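Local coordinates for protein transcription termination factor FttA (Pyrococcus horikoshii, PDB 3AF6) that probably terminates archaeal transcription by cutting the emerging RNA, as a two-zinc ribonuclease of the metallo-beta-lactamase superfamily that carries KH and beta-CASP domains, at residues V328-I331 with I335-T338; I178-E183 with L248-I253; I350-I355 with L359-I364. All blocks are in the same frame, centred on the assembly; numbering follows the deposited sequence.

Contact 1: V328-I331 with I335-T338; sequences VRDI and IRLT
Arg-336 lies alongside Asp-330, its non-hydrogen-bonded partner in a tight antiparallel hairpin, and its long side chain can be followed outward over the face it shares with that aspartate. CB sits 4.2 Å from the carbonyl O of Arg-329. CD then meets Val-328, whose CG1 comes within 3.5 Å of it. The chain bends at this point (chi3 -70°), and the bend swings the guanidinium back toward Asp-330, with the flat groups turned 42° from each other. The carboxylate lies at the guanidinium edge. Arg-336 NH1 and Asp-330 OD2, 3.0 Å apart, form a salt bridge whose hydrogen bond is nearly straight in the model, although the place of that oxygen is doubtful. NH1 also pairs with Glu-183.

Backbone bonds join the two strands. Arg-329 and Leu-337 form the hydrogen-bonded pair, with Arg-329 N giving 2.8 Å to Leu-337 O and Leu-337 N returning 2.9 Å to Arg-329 O. Nearer the turn, Ile-331 N reaches Ile-335 O at 3.1 Å.

Away from Arg-336, Ile-331 CG1 rests 3.8 Å from CG2 of Ile-335, and its CD1 end reaches CB of Leu-337. Tyr-279 of the facing sheet touches both Ile-331 and Leu-337. This apolar patch is local, for Arg-329 shares the face of Leu-337 and pairs with Glu-327. On the other face the negative charge of Glu-183, and probably of Asp-330, would offset that of Arg-336 and orient it, while its NE bonds to the bound chain, probably the RNA analogue of this complex.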
loop_
_atom_site.group_PDB
_atom_site.type_symbol
_atom_site.label_atom_id
_atom_site.label_comp_id
_atom_site.label_asym_id
_atom_site.label_seq_id
_atom_site.Cartn_x
_atom_site.Cartn_y
_atom_site.Cartn_z
ATOM N N VAL A 328 -3.385 -11.536 -12.689
ATOM C CA VAL A 328 -2.180 -12.322 -12.950
ATOM C C VAL A 328 -1.299 -11.695 -14.029
ATOM O O VAL A 328 -1.756 -11.473 -15.144
ATOM C CB VAL A 328 -2.563 -13.751 -13.406
ATOM C CG1 VAL A 328 -1.318 -14.584 -13.622
ATOM C CG2 VAL A 328 -3.447 -14.404 -12.369
ATOM N N ARG A 329 -0.037 -11.417 -13.715
ATOM C CA ARG A 329 0.854 -10.826 -14.714
ATOM C C ARG A 329 2.253 -11.419 -14.696
ATOM O O ARG A 329 2.818 -11.645 -13.634
ATOM C CB ARG A 329 0.976 -9.312 -14.511
ATOM C CG ARG A 329 -0.328 -8.537 -14.602
ATOM C CD ARG A 329 -0.768 -8.285 -16.038
ATOM N NE ARG A 329 -2.016 -7.522 -16.072
ATOM C CZ ARG A 329 -3.226 -8.060 -15.935
ATOM N NH1 ARG A 329 -3.362 -9.370 -15.769
ATOM N NH2 ARG A 329 -4.304 -7.283 -15.936
ATOM N N ASP A 330 2.806 -11.676 -15.879
ATOM C CA ASP A 330 4.166 -12.196 -15.996
ATOM C C ASP A 330 5.127 -11.042 -15.663
ATOM O O ASP A 330 5.083 -9.984 -16.306
ATOM C CB ASP A 330 4.450 -12.672 -17.429
ATOM C CG ASP A 330 3.647 -13.904 -17.822
ATOM O OD1 ASP A 330 3.956 -14.496 -18.877
ATOM O OD2 ASP A 330 2.708 -14.287 -17.093
ATOM N N ILE A 331 5.986 -11.222 -14.666
ATOM C CA ILE A 331 6.923 -10.161 -14.339
ATOM C C ILE A 331 8.364 -10.561 -14.634
ATOM O O ILE A 331 9.286 -9.766 -14.461
ATOM C CB ILE A 331 6.797 -9.709 -12.867
ATOM C CG1 ILE A 331 7.121 -10.858 -11.910
ATOM C CG2 ILE A 331 5.396 -9.168 -12.615
ATOM C CD1 ILE A 331 7.104 -10.410 -10.452
ATOM N N ILE A 335 8.509 -16.134 -13.385
ATOM C CA ILE A 335 7.746 -15.719 -12.212
ATOM C C ILE A 335 6.483 -14.988 -12.610
ATOM O O ILE A 335 6.538 -14.027 -13.368
ATOM C CB ILE A 335 8.558 -14.769 -11.297
ATOM C CG1 ILE A 335 9.753 -15.506 -10.687
ATOM C CG2 ILE A 335 7.662 -14.215 -10.194
ATOM C CD1 ILE A 335 10.599 -14.641 -9.781
ATOM N N ARG A 336 5.346 -15.436 -12.091
ATOM C CA ARG A 336 4.070 -14.793 -12.383
ATOM C C ARG A 336 3.458 -14.267 -11.093
ATOM O O ARG A 336 3.307 -14.999 -10.108
ATOM C CB ARG A 336 3.113 -15.770 -13.050
ATOM C CG ARG A 336 2.784 -15.408 -14.480
ATOM C CD ARG A 336 1.563 -16.159 -14.927
ATOM N NE ARG A 336 1.844 -17.578 -15.087
ATOM C CZ ARG A 336 2.568 -18.078 -16.081
ATOM N NH1 ARG A 336 3.074 -17.265 -16.997
ATOM N NH2 ARG A 336 2.786 -19.381 -16.160
ATOM N N LEU A 337 3.095 -12.991 -11.114
ATOM C CA LEU A 337 2.536 -12.320 -9.948
ATOM C C LEU A 337 1.035 -12.112 -9.932
ATOM O O LEU A 337 0.409 -11.842 -10.954
ATOM C CB LEU A 337 3.205 -10.950 -9.776
ATOM C CG LEU A 337 2.658 -10.029 -8.681
ATOM C CD1 LEU A 337 3.055 -10.548 -7.299
ATOM C CD2 LEU A 337 3.210 -8.623 -8.893
ATOM N N THR A 338 0.475 -12.238 -8.740
ATOM C CA THR A 338 -0.935 -12.011 -8.502
ATOM C C THR A 338 -0.979 -11.483 -7.077
ATOM O O THR A 338 -0.332 -12.040 -6.193
ATOM C CB THR A 338 -1.786 -13.305 -8.549
ATOM O OG1 THR A 338 -1.582 -13.984 -9.790
ATOM C CG2 THR A 338 -3.270 -12.953 -8.424
#

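Contact 2: I178-E183 with L248-I253; sequences IYRKPE and LLDAII
Arg-180 and Asp-250 carry this contact alone, and a single carboxylate oxygen does most of the work. Asp-250 OD1 sits in the fork between the two terminal nitrogens of the guanidinium, 2.7 Å from Arg-180 NH2 and 2.9 Å from Arg-180 NH1. The NH2 bond is bent (133° at the hydrogen); both bonds belong to the salt bridge, the one from NH1 being weak. NH2 approaches OD1 from its syn side, somewhat out of the carboxylate plane. The side chains cross at about a right angle, yet the two planes are only 13° apart, and OD1 lies at the guanidinium edge, tilted somewhat from its plane.

Arg-180 spans the gap because its chain is extended from CG to NE. CG is wedged between the backbone N and the carbonyl carbon (chi1 55°), which sends the chain off toward the aspartate.

The second shell fixes both ends. Glu-211 takes Arg-180 NE in another salt bridge, and the carbonyl of Asn-177 receives a weak bond from NH1. On the other side, Asp-250 OD2 accepts the backbone N-H of Phe-213, which pins the carboxylate to the neighbouring strand 213-216. Further out, Tyr-179 stacks on Phe-37 and bonds through its OH to the carbonyl of Pro-40, tying the 178-183 loop back to the first KH repeat.

Both residues are partly exposed, and the ion pair clips the loop that follows helix 164-178, in the archaeal CPSF-KH region, to the 248-253 segment, which carries an inner strand of one of the two mixed sheets of the metallo-beta-lactamase fold.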
loop_
_atom_site.group_PDB
_atom_site.type_symbol
_atom_site.label_atom_id
_atom_site.label_comp_id
_atom_site.label_asym_id
_atom_site.label_seq_id
_atom_site.Cartn_x
_atom_site.Cartn_y
_atom_site.Cartn_z
ATOM N N ILE A 178 10.991 -8.557 -19.159
ATOM C CA ILE A 178 10.071 -9.612 -18.772
ATOM C C ILE A 178 10.032 -10.741 -19.798
ATOM O O ILE A 178 9.811 -11.905 -19.451
ATOM C CB ILE A 178 8.634 -9.064 -18.565
ATOM C CG1 ILE A 178 8.634 -7.987 -17.478
ATOM C CG2 ILE A 178 7.679 -10.206 -18.188
ATOM C CD1 ILE A 178 7.261 -7.380 -17.211
ATOM N N TYR A 179 10.267 -10.404 -21.063
ATOM C CA TYR A 179 10.227 -11.407 -22.120
ATOM C C TYR A 179 11.580 -11.675 -22.775
ATOM O O TYR A 179 11.654 -12.009 -23.962
ATOM C CB TYR A 179 9.188 -10.988 -23.156
ATOM C CG TYR A 179 7.822 -10.881 -22.531
ATOM C CD1 TYR A 179 7.068 -12.027 -22.277
ATOM C CD2 TYR A 179 7.328 -9.655 -22.082
ATOM C CE1 TYR A 179 5.863 -11.964 -21.583
ATOM C CE2 TYR A 179 6.118 -9.583 -21.383
ATOM C CZ TYR A 179 5.397 -10.747 -21.136
ATOM O OH TYR A 179 4.224 -10.710 -20.421
ATOM N N ARG A 180 12.647 -11.544 -21.986
ATOM C CA ARG A 180 13.991 -11.788 -22.484
ATOM C C ARG A 180 14.098 -13.240 -22.961
ATOM O O ARG A 180 15.116 -13.652 -23.525
ATOM C CB ARG A 180 15.036 -11.493 -21.392
ATOM C CG ARG A 180 14.841 -12.235 -20.068
ATOM C CD ARG A 180 16.027 -12.021 -19.137
ATOM N NE ARG A 180 15.792 -12.512 -17.781
ATOM C CZ ARG A 180 14.990 -11.927 -16.897
ATOM N NH1 ARG A 180 14.338 -10.826 -17.226
ATOM N NH2 ARG A 180 14.851 -12.426 -15.677
ATOM N N LYS A 181 13.038 -14.007 -22.725
ATOM C CA LYS A 181 12.978 -15.400 -23.150
ATOM C C LYS A 181 11.594 -15.950 -22.841
ATOM O O LYS A 181 10.841 -15.340 -22.091
ATOM C CB LYS A 181 14.057 -16.231 -22.454
ATOM C CG LYS A 181 13.965 -16.249 -20.950
ATOM C CD LYS A 181 15.017 -17.170 -20.374
ATOM C CE LYS A 181 14.814 -18.598 -20.840
ATOM N NZ LYS A 181 15.812 -19.496 -20.212
ATOM N N PRO A 182 11.233 -17.099 -23.431
ATOM C CA PRO A 182 9.919 -17.712 -23.207
ATOM C C PRO A 182 9.757 -18.340 -21.831
ATOM O O PRO A 182 10.750 -18.544 -21.135
ATOM C CB PRO A 182 9.829 -18.737 -24.332
ATOM C CG PRO A 182 11.246 -19.159 -24.499
ATOM C CD PRO A 182 11.981 -17.840 -24.461
ATOM N N GLU A 183 8.512 -18.647 -21.453
ATOM C CA GLU A 183 8.223 -19.257 -20.154
ATOM C C GLU A 183 9.322 -20.237 -19.815
ATOM O O GLU A 183 9.659 -21.108 -20.608
ATOM C CB GLU A 183 6.866 -19.971 -20.150
ATOM C CG GLU A 183 5.673 -19.016 -20.150
ATOM C CD GLU A 183 4.385 -19.656 -19.613
ATOM O OE1 GLU A 183 3.997 -20.748 -20.100
ATOM O OE2 GLU A 183 3.756 -19.055 -18.708
ATOM N N LEU A 248 20.533 -7.003 -11.894
ATOM C CA LEU A 248 19.731 -8.205 -12.123
ATOM C C LEU A 248 18.377 -8.263 -11.402
ATOM O O LEU A 248 17.691 -9.278 -11.463
ATOM C CB LEU A 248 20.538 -9.446 -11.748
ATOM C CG LEU A 248 21.785 -9.699 -12.592
ATOM C CD1 LEU A 248 22.527 -10.920 -12.050
ATOM C CD2 LEU A 248 21.384 -9.903 -14.047
ATOM N N LEU A 249 17.984 -7.187 -10.734
ATOM C CA LEU A 249 16.714 -7.176 -10.024
ATOM C C LEU A 249 15.555 -6.960 -10.992
ATOM O O LEU A 249 15.331 -5.850 -11.475
ATOM C CB LEU A 249 16.714 -6.082 -8.955
ATOM C CG LEU A 249 15.530 -6.137 -7.986
ATOM C CD1 LEU A 249 15.541 -7.457 -7.242
ATOM C CD2 LEU A 249 15.603 -4.978 -7.000
ATOM N N ASP A 250 14.824 -8.036 -11.272
ATOM C CA ASP A 250 13.685 -8.000 -12.187
ATOM C C ASP A 250 12.576 -7.106 -11.678
ATOM O O ASP A 250 11.941 -6.396 -12.447
ATOM C CB ASP A 250 13.107 -9.402 -12.376
ATOM C CG ASP A 250 14.030 -10.323 -13.141
ATOM O OD1 ASP A 250 14.102 -10.200 -14.384
ATOM O OD2 ASP A 250 14.682 -11.175 -12.498
ATOM N N ALA A 251 12.335 -7.142 -10.374
ATOM C CA ALA A 251 11.259 -6.346 -9.824
ATOM C C ALA A 251 11.203 -6.287 -8.315
ATOM O O ALA A 251 11.772 -7.123 -7.619
ATOM C CB ALA A 251 9.934 -6.880 -10.344
ATOM N N ILE A 252 10.496 -5.273 -7.825
ATOM C CA ILE A 252 10.263 -5.089 -6.400
ATOM C C ILE A 252 8.735 -5.118 -6.238
ATOM O O ILE A 252 8.008 -4.594 -7.074
ATOM C CB ILE A 252 10.808 -3.735 -5.894
ATOM C CG1 ILE A 252 12.332 -3.688 -6.063
ATOM C CG2 ILE A 252 10.444 -3.550 -4.429
ATOM C CD1 ILE A 252 12.986 -2.362 -5.650
ATOM N N ILE A 253 8.245 -5.752 -5.186
ATOM C CA ILE A 253 6.810 -5.808 -4.957
ATOM C C ILE A 253 6.556 -5.287 -3.552
ATOM O O ILE A 253 7.315 -5.606 -2.635
ATOM C CB ILE A 253 6.285 -7.257 -5.044
ATOM C CG1 ILE A 253 6.803 -7.912 -6.324
ATOM C CG2 ILE A 253 4.763 -7.266 -5.018
ATOM C CD1 ILE A 253 6.439 -9.363 -6.456
#

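Contact 3: I350-I355 with L359-I364; sequences IVHLHI and LHNIAI
Strands 350-355 and 360-364 run antiparallel, their axes 4.6 Å apart and 169° from parallel, in a hairpin whose hydrogen-bonded pairs are Val-351 with Ile-364, Leu-353 with Ile-362 and Ile-355 with His-360. Each pair is bonded in both directions, with Leu-353 N 2.7 Å from Ile-362 O and His-360 N 3.2 Å from Ile-355 O. At the hairpin end Leu-359 and His-360 both face Ile-355, a classic beta bulge.

One face is mainly apolar and carries Val-351, Leu-353, Ile-355, Ile-362 and Ile-364; His-360 shares it near the hairpin end, its NE2 hydrogen-bonded to Thr-388. Ile-355 and Ile-362 cross with their ends together, CD1 to CD1 at 3.7 Å. Both isoleucines have CG1 anti to the carbonyl carbon (chi1 near -54°), which brings those methyls together. Strands 189-193 and 213-216 of the other sheet cover this face, Ile-362 lying on Ile-191 and Ile-364 on Val-216. The side chain of Ile-364 is about 8 Å from that of the zinc ligand His-261.

The opposite face is mainly polar, with His-352, His-354 and Asn-361 beside Ala-363. Asn-361 lies beside His-354, pointing the same way, with its amide 27° from the ring plane and at the ring's edge. His-352 comes in from further along the strand; the carbonyl O of Ile-362 sits over one face of its ring, and CB of Asn-361 is 3.9 Å from its NE2. That nitrogen is hydrogen-bonded to the carbonyl of Arg-385, which would limit the ring's rotation, as would Phe-383, whose ring meets it nearly parallel.

One strand pair therefore supplies oily packing to the inside of the sandwich, while on its other face two imidazoles pack against the bound chain, probably the RNA analogue.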
loop_
_atom_site.group_PDB
_atom_site.type_symbol
_atom_site.label_atom_id
_atom_site.label_comp_id
_atom_site.label_asym_id
_atom_site.label_seq_id
_atom_site.Cartn_x
_atom_site.Cartn_y
_atom_site.Cartn_z
ATOM N N ILE A 350 -1.519 -9.669 -0.232
ATOM C CA ILE A 350 -0.763 -10.863 0.060
ATOM C C ILE A 350 -0.151 -11.050 -1.320
ATOM O O ILE A 350 -0.860 -10.933 -2.321
ATOM C CB ILE A 350 -1.677 -12.059 0.381
ATOM C CG1 ILE A 350 -2.335 -11.844 1.748
ATOM C CG2 ILE A 350 -0.869 -13.369 0.327
ATOM C CD1 ILE A 350 -3.361 -12.906 2.121
ATOM N N VAL A 351 1.155 -11.296 -1.385
ATOM C CA VAL A 351 1.823 -11.472 -2.669
ATOM C C VAL A 351 1.953 -12.942 -3.014
ATOM O O VAL A 351 2.475 -13.722 -2.226
ATOM C CB VAL A 351 3.215 -10.830 -2.655
ATOM C CG1 VAL A 351 3.966 -11.178 -3.926
ATOM C CG2 VAL A 351 3.075 -9.326 -2.523
ATOM N N HIS A 352 1.473 -13.321 -4.193
ATOM C CA HIS A 352 1.535 -14.714 -4.626
ATOM C C HIS A 352 2.448 -14.863 -5.830
ATOM O O HIS A 352 2.270 -14.199 -6.853
ATOM C CB HIS A 352 0.128 -15.234 -4.965
ATOM C CG HIS A 352 0.096 -16.671 -5.391
ATOM N ND1 HIS A 352 0.431 -17.083 -6.667
ATOM C CD2 HIS A 352 -0.188 -17.798 -4.695
ATOM C CE1 HIS A 352 0.360 -18.400 -6.734
ATOM N NE2 HIS A 352 -0.012 -18.858 -5.552
ATOM N N LEU A 353 3.437 -15.736 -5.708
ATOM C CA LEU A 353 4.355 -15.938 -6.809
ATOM C C LEU A 353 4.247 -17.340 -7.376
ATOM O O LEU A 353 4.464 -18.341 -6.686
ATOM C CB LEU A 353 5.800 -15.652 -6.380
ATOM C CG LEU A 353 6.115 -14.214 -5.964
ATOM C CD1 LEU A 353 7.616 -14.073 -5.721
ATOM C CD2 LEU A 353 5.664 -13.242 -7.056
ATOM N N HIS A 354 3.875 -17.381 -8.646
ATOM C CA HIS A 354 3.749 -18.614 -9.394
ATOM C C HIS A 354 5.087 -18.710 -10.133
ATOM O O HIS A 354 5.315 -17.974 -11.095
ATOM C CB HIS A 354 2.569 -18.482 -10.366
ATOM C CG HIS A 354 2.480 -19.584 -11.371
ATOM N ND1 HIS A 354 2.384 -20.910 -11.015
ATOM C CD2 HIS A 354 2.487 -19.556 -12.723
ATOM C CE1 HIS A 354 2.335 -21.652 -12.107
ATOM N NE2 HIS A 354 2.394 -20.855 -13.156
ATOM N N ILE A 355 5.973 -19.589 -9.659
ATOM C CA ILE A 355 7.303 -19.753 -10.254
ATOM C C ILE A 355 7.399 -20.970 -11.169
ATOM O O ILE A 355 6.963 -22.065 -10.809
ATOM C CB ILE A 355 8.384 -19.862 -9.167
ATOM C CG1 ILE A 355 8.287 -18.663 -8.230
ATOM C CG2 ILE A 355 9.764 -19.901 -9.809
ATOM C CD1 ILE A 355 9.225 -18.731 -7.044
ATOM N N LEU A 359 5.938 -25.169 -11.315
ATOM C CA LEU A 359 7.042 -25.702 -10.538
ATOM C C LEU A 359 6.871 -25.520 -9.031
ATOM O O LEU A 359 6.980 -26.484 -8.272
ATOM C CB LEU A 359 8.352 -25.053 -10.983
ATOM C CG LEU A 359 9.605 -25.547 -10.249
ATOM C CD1 LEU A 359 9.735 -27.070 -10.415
ATOM C CD2 LEU A 359 10.842 -24.836 -10.805
ATOM N N HIS A 360 6.606 -24.290 -8.599
ATOM C CA HIS A 360 6.452 -24.003 -7.175
ATOM C C HIS A 360 5.693 -22.698 -6.967
ATOM O O HIS A 360 5.791 -21.773 -7.782
ATOM C CB HIS A 360 7.827 -23.886 -6.520
ATOM C CG HIS A 360 7.798 -23.942 -5.024
ATOM N ND1 HIS A 360 7.954 -25.118 -4.321
ATOM C CD2 HIS A 360 7.645 -22.970 -4.097
ATOM C CE1 HIS A 360 7.900 -24.867 -3.027
ATOM N NE2 HIS A 360 7.714 -23.572 -2.863
ATOM N N ASN A 361 4.944 -22.614 -5.872
ATOM C CA ASN A 361 4.187 -21.405 -5.591
ATOM C C ASN A 361 4.386 -20.902 -4.177
ATOM O O ASN A 361 4.235 -21.652 -3.208
ATOM C CB ASN A 361 2.702 -21.636 -5.860
ATOM C CG ASN A 361 2.447 -22.055 -7.275
ATOM O OD1 ASN A 361 2.741 -23.192 -7.657
ATOM N ND2 ASN A 361 1.927 -21.135 -8.083
ATOM N N ILE A 362 4.725 -19.619 -4.072
ATOM C CA ILE A 362 4.948 -18.980 -2.787
ATOM C C ILE A 362 3.880 -17.925 -2.556
ATOM O O ILE A 362 3.441 -17.260 -3.493
ATOM C CB ILE A 362 6.326 -18.264 -2.746
ATOM C CG1 ILE A 362 7.444 -19.235 -3.136
ATOM C CG2 ILE A 362 6.593 -17.716 -1.351
ATOM C CD1 ILE A 362 8.790 -18.553 -3.380
ATOM N N ALA A 363 3.456 -17.788 -1.308
ATOM C CA ALA A 363 2.487 -16.766 -0.938
ATOM C C ALA A 363 3.097 -16.045 0.255
ATOM O O ALA A 363 3.367 -16.662 1.298
ATOM C CB ALA A 363 1.152 -17.390 -0.553
ATOM N N ILE A 364 3.350 -14.752 0.084
ATOM C CA ILE A 364 3.933 -13.934 1.128
ATOM C C ILE A 364 2.810 -13.052 1.646
ATOM O O ILE A 364 2.215 -12.238 0.933
ATOM C CB ILE A 364 5.096 -13.078 0.570
ATOM C CG1 ILE A 364 6.090 -13.985 -0.153
ATOM C CG2 ILE A 364 5.797 -12.330 1.696
ATOM C CD1 ILE A 364 6.855 -13.290 -1.257
#

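How the contacts relate
Contacts 1 and 3 are buried hairpins that follow one another in a single sheet: strands 335-341 and 349-355 are neighbours there, and Leu-337 packs on both Val-351 and Leu-353. Contact 2 lies at the surface and joins a KH-region loop to a strand of the other sheet. Its chemistry is one ion pair, against the backbone bonding and two-faced packing of the hairpins. Even so, its segments reach both. Ile-178 and Tyr-179 pack on Asp-330 of contact 1, and Ile-253 packs against Val-351 and Leu-353 of contact 3, where the two sheets of the sandwich meet.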